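Local coordinates for protein abietadiene synthase, chloroplastic (Abies grandis, PDB 3S9V) that belongs to the terpene synthase family and carries terpene synthase N-terminal and metal-binding domains within a long, mainly helical chain, at residues V277-I285 and R431-Y441; C523-T534 and A640-F651. One frame throughout, in Å; residues are numbered along the deposited sequence.

Overall arrangement
Both interactions are buried helix-to-helix contacts, but they use different helices and different chemistry. Interaction 1 (277-285 with 431-441) lies near the middle of the molecule, its centre about 8 Å from the centre of the chain. It sets the end of one helix against another at a steep angle, chiefly through a cation-pi stack of Arg282 on Tyr437. Interaction 2 (523-534 with 640-651), within the part of the chain assigned to the metal-binding domain family, pairs two roughly antiparallel helices by apolar and CH-pi packing. One water bridges the segments in each. The centres of the two interactions are about 27 Å apart and they do not touch; helix 461-491 packs against side chains of both.

Interaction 1. Residues V277-I285 and R431-Y441; sequences VDTVERLGI and RLEARSYIENY
Arg282 lays its guanidinium flat over one face of the Tyr437 ring, the planes 20° apart and the centres 3.9 Å apart. The cation sits off-centre, with CZ 3.8 Å from the ring centroid, while CD of Arg282 is nearly over the middle at 4.1 Å, adding a CH-pi contact. A bend at chi3 (80°) folds the guanidinium down onto the ring. On the opposite face of Tyr437 lies CB of Tyr441, and Leu283 CD2 reaches Tyr437 CD2 at 3.6 Å and the CG1 of Ile438 at 3.9 Å. Gly284, with positive phi, is where the chain following helix 269-282, part of the terpene synthase N-terminal domain, leaves helical geometry in a Schellman motif as it meets helix 430-440. Around this turn, Ala434 CA points its hydrogen at Arg282 O (3.3 Å), and Arg431 NH2 gives Gly284 O a weak hydrogen bond of 3.3 Å, bent to 125°, with the oxygen in the guanidinium plane. Further out, a water bridges Tyr437 OH and Thr279 OG1, the latter also bonded to Trp275 O. Glu416 forms a salt bridge with Arg282 NH2, giving the stacked cation a second hold, and Tyr463 of helix 461-491 touches Thr279, Leu283 and Tyr441.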
loop_
_atom_site.group_PDB
_atom_site.type_symbol
_atom_site.label_atom_id
_atom_site.label_comp_id
_atom_site.label_asym_id
_atom_site.label_seq_id
_atom_site.Cartn_x
_atom_site.Cartn_y
_atom_site.Cartn_z
ATOM N N VAL A 277 -3.678 -2.968 -9.368
ATOM C CA VAL A 277 -3.527 -4.042 -8.387
ATOM C C VAL A 277 -3.442 -3.501 -6.966
ATOM O O VAL A 277 -4.054 -4.042 -6.040
ATOM C CB VAL A 277 -2.246 -4.871 -8.668
ATOM C CG1 VAL A 277 -1.894 -5.743 -7.457
ATOM C CG2 VAL A 277 -2.448 -5.736 -9.905
ATOM N N ASP A 278 -2.667 -2.437 -6.795
ATOM C CA ASP A 278 -2.485 -1.828 -5.482
ATOM C C ASP A 278 -3.812 -1.237 -5.022
ATOM O O ASP A 278 -4.154 -1.301 -3.847
ATOM C CB ASP A 278 -1.403 -0.736 -5.548
ATOM C CG ASP A 278 -1.043 -0.186 -4.180
ATOM O OD1 ASP A 278 -0.713 -0.988 -3.281
ATOM O OD2 ASP A 278 -1.082 1.047 -4.001
ATOM N N THR A 279 -4.565 -0.683 -5.965
ATOM C CA THR A 279 -5.860 -0.085 -5.663
ATOM C C THR A 279 -6.855 -1.098 -5.119
ATOM O O THR A 279 -7.476 -0.859 -4.089
ATOM C CB THR A 279 -6.471 0.583 -6.915
ATOM O OG1 THR A 279 -5.599 1.626 -7.357
ATOM C CG2 THR A 279 -7.840 1.180 -6.603
ATOM N N VAL A 280 -7.013 -2.225 -5.811
ATOM C CA VAL A 280 -7.953 -3.251 -5.356
ATOM C C VAL A 280 -7.473 -3.941 -4.071
ATOM O O VAL A 280 -8.287 -4.436 -3.281
ATOM C CB VAL A 280 -8.212 -4.310 -6.449
ATOM C CG1 VAL A 280 -8.863 -3.659 -7.655
ATOM C CG2 VAL A 280 -6.919 -4.987 -6.848
ATOM N N GLU A 281 -6.159 -3.975 -3.851
ATOM C CA GLU A 281 -5.656 -4.583 -2.624
ATOM C C GLU A 281 -5.924 -3.643 -1.449
ATOM O O GLU A 281 -6.468 -4.069 -0.433
ATOM C CB GLU A 281 -4.159 -4.883 -2.722
ATOM C CG GLU A 281 -3.815 -5.957 -3.747
ATOM C CD GLU A 281 -2.360 -6.391 -3.687
ATOM O OE1 GLU A 281 -1.470 -5.511 -3.713
ATOM O OE2 GLU A 281 -2.109 -7.617 -3.625
ATOM N N ARG A 282 -5.562 -2.369 -1.604
ATOM C CA ARG A 282 -5.765 -1.360 -0.555
ATOM C C ARG A 282 -7.240 -1.149 -0.207
ATOM O O ARG A 282 -7.567 -0.792 0.926
ATOM C CB ARG A 282 -5.175 -0.013 -0.975
ATOM C CG ARG A 282 -3.678 0.000 -1.150
ATOM C CD ARG A 282 -3.210 1.378 -1.596
ATOM N NE ARG A 282 -3.119 2.340 -0.500
ATOM C CZ ARG A 282 -2.811 3.624 -0.664
ATOM N NH1 ARG A 282 -2.578 4.097 -1.880
ATOM N NH2 ARG A 282 -2.696 4.428 0.386
ATOM N N LEU A 283 -8.122 -1.341 -1.189
ATOM C CA LEU A 283 -9.556 -1.190 -0.960
ATOM C C LEU A 283 -10.148 -2.464 -0.354
ATOM O O LEU A 283 -11.326 -2.501 -0.012
ATOM C CB LEU A 283 -10.283 -0.853 -2.265
ATOM C CG LEU A 283 -10.149 0.580 -2.785
ATOM C CD1 LEU A 283 -10.883 0.695 -4.117
ATOM C CD2 LEU A 283 -10.726 1.567 -1.767
ATOM N N GLY A 284 -9.325 -3.505 -0.247
ATOM C CA GLY A 284 -9.754 -4.762 0.350
ATOM C C GLY A 284 -10.630 -5.697 -0.467
ATOM O O GLY A 284 -11.238 -6.608 0.099
ATOM N N ILE A 285 -10.681 -5.504 -1.783
ATOM C CA ILE A 285 -11.512 -6.335 -2.654
ATOM C C ILE A 285 -10.721 -7.225 -3.611
ATOM O O ILE A 285 -11.289 -7.801 -4.547
ATOM C CB ILE A 285 -12.464 -5.465 -3.502
ATOM C CG1 ILE A 285 -11.661 -4.403 -4.257
ATOM C CG2 ILE A 285 -13.494 -4.798 -2.608
ATOM C CD1 ILE A 285 -12.494 -3.530 -5.185
ATOM N N ARG A 431 -8.671 -5.108 7.403
ATOM C CA ARG A 431 -9.927 -4.362 7.475
ATOM C C ARG A 431 -9.705 -2.891 7.816
ATOM O O ARG A 431 -10.338 -2.009 7.232
ATOM C CB ARG A 431 -10.881 -4.990 8.496
ATOM C CG ARG A 431 -11.429 -6.356 8.097
ATOM C CD ARG A 431 -12.443 -6.269 6.952
ATOM N NE ARG A 431 -11.799 -6.244 5.643
ATOM C CZ ARG A 431 -12.450 -6.123 4.491
ATOM N NH1 ARG A 431 -13.776 -6.007 4.472
ATOM N NH2 ARG A 431 -11.776 -6.143 3.352
ATOM N N LEU A 432 -8.805 -2.620 8.756
ATOM C CA LEU A 432 -8.535 -1.238 9.143
ATOM C C LEU A 432 -7.905 -0.440 7.996
ATOM O O LEU A 432 -8.249 0.731 7.788
ATOM C CB LEU A 432 -7.641 -1.208 10.384
ATOM C CG LEU A 432 -8.302 -1.851 11.609
ATOM C CD1 LEU A 432 -7.359 -1.818 12.808
ATOM C CD2 LEU A 432 -9.592 -1.098 11.923
ATOM N N GLU A 433 -6.990 -1.066 7.254
ATOM C CA GLU A 433 -6.357 -0.387 6.127
ATOM C C GLU A 433 -7.399 -0.197 5.034
ATOM O O GLU A 433 -7.472 0.856 4.408
ATOM C CB GLU A 433 -5.185 -1.196 5.558
ATOM C CG GLU A 433 -4.473 -0.464 4.410
ATOM C CD GLU A 433 -3.205 -1.159 3.923
ATOM O OE1 GLU A 433 -2.339 -1.483 4.765
ATOM O OE2 GLU A 433 -3.066 -1.367 2.696
ATOM N N ALA A 434 -8.213 -1.221 4.812
ATOM C CA ALA A 434 -9.240 -1.142 3.789
ATOM C C ALA A 434 -10.224 -0.021 4.101
ATOM O O ALA A 434 -10.650 0.711 3.199
ATOM C CB ALA A 434 -9.973 -2.476 3.673
ATOM N N ARG A 435 -10.581 0.126 5.375
ATOM C CA ARG A 435 -11.529 1.167 5.749
ATOM C C ARG A 435 -10.904 2.520 5.521
ATOM O O ARG A 435 -11.555 3.432 5.014
ATOM C CB ARG A 435 -11.957 1.053 7.218
ATOM C CG ARG A 435 -13.164 1.931 7.557
ATOM C CD ARG A 435 -13.634 1.718 8.980
ATOM N NE ARG A 435 -15.044 2.056 9.167
ATOM C CZ ARG A 435 -15.543 3.276 9.021
ATOM N NH1 ARG A 435 -16.836 3.492 9.211
ATOM N NH2 ARG A 435 -14.747 4.283 8.685
ATOM N N SER A 436 -9.635 2.643 5.888
ATOM C CA SER A 436 -8.923 3.906 5.729
ATOM C C SER A 436 -8.908 4.343 4.264
ATOM O O SER A 436 -9.307 5.462 3.928
ATOM C CB SER A 436 -7.488 3.767 6.243
ATOM O OG SER A 436 -6.805 5.007 6.229
ATOM N N TYR A 437 -8.466 3.452 3.387
ATOM C CA TYR A 437 -8.389 3.796 1.981
ATOM C C TYR A 437 -9.760 4.047 1.356
ATOM O O TYR A 437 -9.905 4.910 0.489
ATOM C CB TYR A 437 -7.632 2.717 1.203
ATOM C CG TYR A 437 -7.085 3.235 -0.104
ATOM C CD1 TYR A 437 -6.314 4.398 -0.141
ATOM C CD2 TYR A 437 -7.352 2.584 -1.306
ATOM C CE1 TYR A 437 -5.826 4.896 -1.343
ATOM C CE2 TYR A 437 -6.864 3.081 -2.517
ATOM C CZ TYR A 437 -6.107 4.231 -2.523
ATOM O OH TYR A 437 -5.636 4.729 -3.711
ATOM N N ILE A 438 -10.764 3.296 1.797
ATOM C CA ILE A 438 -12.114 3.472 1.285
ATOM C C ILE A 438 -12.547 4.928 1.489
ATOM O O ILE A 438 -13.282 5.488 0.676
ATOM C CB ILE A 438 -13.102 2.509 2.000
ATOM C CG1 ILE A 438 -12.908 1.100 1.448
ATOM C CG2 ILE A 438 -14.551 2.986 1.837
ATOM C CD1 ILE A 438 -13.859 0.079 2.009
ATOM N N GLU A 439 -12.069 5.549 2.561
ATOM C CA GLU A 439 -12.426 6.937 2.839
ATOM C C GLU A 439 -11.503 7.970 2.193
ATOM O O GLU A 439 -11.920 9.103 1.958
ATOM C CB GLU A 439 -12.487 7.175 4.347
ATOM C CG GLU A 439 -13.567 6.350 5.022
ATOM C CD GLU A 439 -13.640 6.577 6.518
ATOM O OE1 GLU A 439 -12.589 6.454 7.187
ATOM O OE2 GLU A 439 -14.750 6.868 7.022
ATOM N N ASN A 440 -10.266 7.579 1.896
ATOM C CA ASN A 440 -9.304 8.491 1.283
ATOM C C ASN A 440 -9.205 8.350 -0.233
ATOM O O ASN A 440 -8.668 9.229 -0.909
ATOM C CB ASN A 440 -7.912 8.286 1.891
ATOM C CG ASN A 440 -7.846 8.680 3.360
ATOM O OD1 ASN A 440 -8.167 9.805 3.725
ATOM N ND2 ASN A 440 -7.425 7.749 4.207
ATOM N N TYR A 441 -9.721 7.249 -0.769
ATOM C CA TYR A 441 -9.658 7.001 -2.207
ATOM C C TYR A 441 -10.506 7.958 -3.048
ATOM O O TYR A 441 -11.712 8.100 -2.822
ATOM C CB TYR A 441 -10.071 5.560 -2.500
ATOM C CG TYR A 441 -10.096 5.214 -3.967
ATOM C CD1 TYR A 441 -8.931 5.242 -4.730
ATOM C CD2 TYR A 441 -11.289 4.863 -4.599
ATOM C CE1 TYR A 441 -8.953 4.925 -6.089
ATOM C CE2 TYR A 441 -11.321 4.548 -5.958
ATOM C CZ TYR A 441 -10.150 4.580 -6.693
ATOM O OH TYR A 441 -10.176 4.247 -8.028
HETATM O O HOH W 1 -5.071 3.773 -6.094
#

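Interaction 2. Residues C523-T534 and A640-F651; sequences CREVYTKTSNFT and ALGTVVLISALF
Val644 CG1 stands over the face of the Tyr527 ring, 3.4 Å from its centroid and only 7° off the normal, a close CH-pi fit. This branch of Val644 is trans to the backbone N (chi1 -178°), which carries it out between Tyr527 and Ser531; the ring's far end is tied by its OH to Thr750. A second CH-pi contact is looser: Val526 CG2 lies over the face of Phe651, 3.9 Å from the ring centroid.

Aliphatic contacts fill the line between. Val526 CG1 meets Ile647 CG2 at 3.8 Å, the two side chains crossing at about a right angle, and Thr530 CG2 meets Ile647 CD1 at the same distance. At the far end Thr534 CB rests 3.5 Å from Ala640 CB.

Polar groups at the interface are satisfied mostly within their own helices. Ser531 OG donates to Tyr527 O and Ser648 OG to Val644 O, each carbonyl also taking the backbone N-H of the same serine from the opposite face of its plane. A water links the segments, accepting from Cys523 N at 2.8 Å and donating to Phe651 O at 2.7 Å.

The axes of 523-534 and 641-648 approach to 8.9 Å, and their N-to-C directions differ by 149°, a near-antiparallel pair. Helix 521-541 runs into an aspartate-rich DDxxD sequence, the metal-binding signature of this family, while Ala640, with positive phi, separates helices 628-638 and 641-648, consistent with the helix G break of the class I terpene synthase fold.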
loop_
_atom_site.group_PDB
_atom_site.type_symbol
_atom_site.label_atom_id
_atom_site.label_comp_id
_atom_site.label_asym_id
_atom_site.label_seq_id
_atom_site.Cartn_x
_atom_site.Cartn_y
_atom_site.Cartn_z
ATOM N N CYS A 523 -13.406 -20.632 11.539
ATOM C CA CYS A 523 -12.052 -20.378 12.016
ATOM C C CYS A 523 -12.085 -19.175 12.954
ATOM O O CYS A 523 -11.386 -19.151 13.963
ATOM C CB CYS A 523 -11.106 -20.104 10.837
ATOM S SG CYS A 523 -9.350 -19.894 11.287
ATOM N N ARG A 524 -12.904 -18.179 12.625
ATOM C CA ARG A 524 -13.020 -16.988 13.464
ATOM C C ARG A 524 -13.593 -17.339 14.842
ATOM O O ARG A 524 -13.139 -16.828 15.879
ATOM C CB ARG A 524 -13.936 -15.954 12.804
ATOM C CG ARG A 524 -13.310 -15.183 11.657
ATOM C CD ARG A 524 -14.134 -13.941 11.359
ATOM N NE ARG A 524 -15.368 -14.253 10.639
ATOM C CZ ARG A 524 -15.415 -14.596 9.354
ATOM N NH1 ARG A 524 -14.295 -14.672 8.639
ATOM N NH2 ARG A 524 -16.581 -14.857 8.777
ATOM N N GLU A 525 -14.597 -18.214 14.837
ATOM C CA GLU A 525 -15.259 -18.632 16.067
ATOM C C GLU A 525 -14.272 -19.347 16.980
ATOM O O GLU A 525 -14.102 -18.976 18.144
ATOM C CB GLU A 525 -16.433 -19.566 15.743
ATOM C CG GLU A 525 -17.223 -20.047 16.955
ATOM C CD GLU A 525 -17.990 -21.334 16.671
ATOM O OE1 GLU A 525 -18.710 -21.388 15.651
ATOM O OE2 GLU A 525 -17.874 -22.293 17.468
ATOM N N VAL A 526 -13.621 -20.370 16.439
ATOM C CA VAL A 526 -12.662 -21.148 17.203
ATOM C C VAL A 526 -11.459 -20.315 17.638
ATOM O O VAL A 526 -10.889 -20.556 18.689
ATOM C CB VAL A 526 -12.178 -22.374 16.401
ATOM C CG1 VAL A 526 -11.186 -23.177 17.230
ATOM C CG2 VAL A 526 -13.374 -23.245 16.017
ATOM N N TYR A 527 -11.090 -19.333 16.828
ATOM C CA TYR A 527 -9.964 -18.460 17.140
ATOM C C TYR A 527 -10.350 -17.640 18.370
ATOM O O TYR A 527 -9.581 -17.504 19.322
ATOM C CB TYR A 527 -9.690 -17.533 15.944
ATOM C CG TYR A 527 -8.439 -16.697 16.046
ATOM C CD1 TYR A 527 -8.309 -15.711 17.017
ATOM C CD2 TYR A 527 -7.382 -16.892 15.157
ATOM C CE1 TYR A 527 -7.157 -14.935 17.103
ATOM C CE2 TYR A 527 -6.232 -16.126 15.231
ATOM C CZ TYR A 527 -6.123 -15.147 16.207
ATOM O OH TYR A 527 -4.979 -14.381 16.278
ATOM N N THR A 528 -11.564 -17.106 18.337
ATOM C CA THR A 528 -12.081 -16.294 19.422
ATOM C C THR A 528 -12.221 -17.060 20.738
ATOM O O THR A 528 -11.810 -16.570 21.793
ATOM C CB THR A 528 -13.442 -15.708 19.036
ATOM O OG1 THR A 528 -13.286 -14.900 17.861
ATOM C CG2 THR A 528 -14.009 -14.871 20.180
ATOM N N LYS A 529 -12.806 -18.253 20.681
ATOM C CA LYS A 529 -12.979 -19.055 21.885
ATOM C C LYS A 529 -11.635 -19.473 22.459
ATOM O O LYS A 529 -11.410 -19.381 23.666
ATOM C CB LYS A 529 -13.836 -20.285 21.590
ATOM C CG LYS A 529 -15.319 -19.946 21.458
ATOM C CD LYS A 529 -16.132 -21.116 20.935
ATOM C CE LYS A 529 -17.593 -20.714 20.759
ATOM N NZ LYS A 529 -18.400 -21.787 20.110
ATOM N N THR A 530 -10.738 -19.919 21.589
ATOM C CA THR A 530 -9.419 -20.342 22.026
ATOM C C THR A 530 -8.626 -19.185 22.632
ATOM O O THR A 530 -7.966 -19.358 23.651
ATOM C CB THR A 530 -8.630 -20.953 20.864
ATOM O OG1 THR A 530 -9.453 -21.922 20.197
ATOM C CG2 THR A 530 -7.387 -21.644 21.384
ATOM N N SER A 531 -8.698 -18.006 22.016
ATOM C CA SER A 531 -7.991 -16.837 22.540
ATOM C C SER A 531 -8.553 -16.459 23.904
ATOM O O SER A 531 -7.805 -16.176 24.840
ATOM C CB SER A 531 -8.137 -15.640 21.599
ATOM O OG SER A 531 -7.553 -15.905 20.340
ATOM N N ASN A 532 -9.879 -16.449 24.016
ATOM C CA ASN A 532 -10.520 -16.103 25.280
ATOM C C ASN A 532 -10.063 -17.077 26.362
ATOM O O ASN A 532 -9.824 -16.684 27.505
ATOM C CB ASN A 532 -12.043 -16.146 25.146
ATOM C CG ASN A 532 -12.720 -15.054 25.950
ATOM O OD1 ASN A 532 -12.475 -14.911 27.147
ATOM N ND2 ASN A 532 -13.570 -14.273 25.295
ATOM N N PHE A 533 -9.926 -18.349 26.008
ATOM C CA PHE A 533 -9.472 -19.314 26.992
ATOM C C PHE A 533 -8.013 -19.127 27.383
ATOM O O PHE A 533 -7.636 -19.451 28.503
ATOM C CB PHE A 533 -9.719 -20.745 26.522
ATOM C CG PHE A 533 -10.979 -21.337 27.083
ATOM C CD1 PHE A 533 -12.121 -21.459 26.301
ATOM C CD2 PHE A 533 -11.042 -21.706 28.424
ATOM C CE1 PHE A 533 -13.307 -21.936 26.844
ATOM C CE2 PHE A 533 -12.228 -22.186 28.978
ATOM C CZ PHE A 533 -13.361 -22.300 28.184
ATOM N N THR A 534 -7.186 -18.607 26.478
ATOM C CA THR A 534 -5.789 -18.385 26.841
ATOM C C THR A 534 -5.737 -17.213 27.825
ATOM O O THR A 534 -4.846 -17.144 28.666
ATOM C CB THR A 534 -4.892 -18.081 25.609
ATOM O OG1 THR A 534 -5.347 -16.895 24.944
ATOM C CG2 THR A 534 -4.931 -19.234 24.639
ATOM N N ALA A 640 0.880 -17.361 24.539
ATOM C CA ALA A 640 -0.206 -18.141 23.939
ATOM C C ALA A 640 -0.655 -17.935 22.495
ATOM O O ALA A 640 -1.684 -18.481 22.098
ATOM C CB ALA A 640 -1.429 -18.081 24.854
ATOM N N LEU A 641 0.091 -17.182 21.699
ATOM C CA LEU A 641 -0.306 -16.988 20.307
ATOM C C LEU A 641 -0.209 -18.306 19.537
ATOM O O LEU A 641 -1.045 -18.598 18.678
ATOM C CB LEU A 641 0.568 -15.925 19.642
ATOM C CG LEU A 641 0.520 -14.561 20.339
ATOM C CD1 LEU A 641 1.394 -13.576 19.587
ATOM C CD2 LEU A 641 -0.922 -14.066 20.411
ATOM N N GLY A 642 0.807 -19.107 19.853
ATOM C CA GLY A 642 0.969 -20.376 19.171
ATOM C C GLY A 642 -0.261 -21.270 19.309
ATOM O O GLY A 642 -0.707 -21.870 18.334
ATOM N N THR A 643 -0.796 -21.353 20.525
ATOM C CA THR A 643 -1.971 -22.177 20.843
ATOM C C THR A 643 -3.191 -21.784 20.007
ATOM O O THR A 643 -3.873 -22.646 19.433
ATOM C CB THR A 643 -2.305 -22.061 22.354
ATOM O OG1 THR A 643 -1.260 -22.685 23.101
ATOM C CG2 THR A 643 -3.651 -22.723 22.694
ATOM N N VAL A 644 -3.444 -20.480 19.933
ATOM C CA VAL A 644 -4.556 -19.952 19.165
ATOM C C VAL A 644 -4.430 -20.389 17.700
ATOM O O VAL A 644 -5.392 -20.851 17.086
ATOM C CB VAL A 644 -4.568 -18.421 19.243
ATOM C CG1 VAL A 644 -5.769 -17.869 18.478
ATOM C CG2 VAL A 644 -4.587 -17.985 20.707
ATOM N N VAL A 645 -3.230 -20.253 17.150
ATOM C CA VAL A 645 -2.982 -20.640 15.769
ATOM C C VAL A 645 -3.145 -22.137 15.510
ATOM O O VAL A 645 -3.853 -22.541 14.590
ATOM C CB VAL A 645 -1.560 -20.229 15.327
ATOM C CG1 VAL A 645 -1.224 -20.857 13.980
ATOM C CG2 VAL A 645 -1.473 -18.712 15.234
ATOM N N LEU A 646 -2.492 -22.956 16.322
ATOM C CA LEU A 646 -2.545 -24.394 16.131
ATOM C C LEU A 646 -3.948 -24.996 16.213
ATOM O O LEU A 646 -4.254 -25.973 15.525
ATOM C CB LEU A 646 -1.595 -25.070 17.113
ATOM C CG LEU A 646 -0.126 -24.701 16.843
ATOM C CD1 LEU A 646 0.782 -25.327 17.894
ATOM C CD2 LEU A 646 0.278 -25.171 15.453
ATOM N N ILE A 647 -4.812 -24.418 17.035
ATOM C CA ILE A 647 -6.163 -24.942 17.118
ATOM C C ILE A 647 -7.028 -24.373 15.985
ATOM O O ILE A 647 -7.816 -25.099 15.382
ATOM C CB ILE A 647 -6.769 -24.664 18.503
ATOM C CG1 ILE A 647 -5.894 -25.351 19.564
ATOM C CG2 ILE A 647 -8.202 -25.180 18.564
ATOM C CD1 ILE A 647 -6.437 -25.311 20.959
ATOM N N SER A 648 -6.855 -23.091 15.666
ATOM C CA SER A 648 -7.610 -22.468 14.577
ATOM C C SER A 648 -7.274 -23.097 13.208
ATOM O O SER A 648 -8.137 -23.186 12.332
ATOM C CB SER A 648 -7.308 -20.968 14.511
ATOM O OG SER A 648 -7.734 -20.297 15.680
ATOM N N ALA A 649 -6.019 -23.521 13.035
ATOM C CA ALA A 649 -5.542 -24.122 11.788
ATOM C C ALA A 649 -6.278 -25.401 11.378
ATOM O O ALA A 649 -6.072 -25.913 10.278
ATOM C CB ALA A 649 -4.043 -24.406 11.893
ATOM N N LEU A 650 -7.112 -25.928 12.266
ATOM C CA LEU A 650 -7.884 -27.132 11.966
ATOM C C LEU A 650 -9.186 -26.758 11.267
ATOM O O LEU A 650 -9.877 -27.621 10.737
ATOM C CB LEU A 650 -8.242 -27.875 13.255
ATOM C CG LEU A 650 -7.245 -28.786 13.969
ATOM C CD1 LEU A 650 -5.856 -28.212 13.910
ATOM C CD2 LEU A 650 -7.714 -28.958 15.406
ATOM N N PHE A 651 -9.516 -25.472 11.256
ATOM C CA PHE A 651 -10.777 -25.036 10.668
ATOM C C PHE A 651 -10.713 -24.058 9.498
ATOM O O PHE A 651 -11.568 -23.185 9.369
ATOM C CB PHE A 651 -11.665 -24.459 11.777
ATOM C CG PHE A 651 -11.878 -25.405 12.926
ATOM C CD1 PHE A 651 -10.888 -25.585 13.889
ATOM C CD2 PHE A 651 -13.054 -26.147 13.024
ATOM C CE1 PHE A 651 -11.065 -26.491 14.933
ATOM C CE2 PHE A 651 -13.243 -27.056 14.061
ATOM C CZ PHE A 651 -12.247 -27.231 15.019
HETATM O O HOH W 2 -13.597 -21.521 8.932
#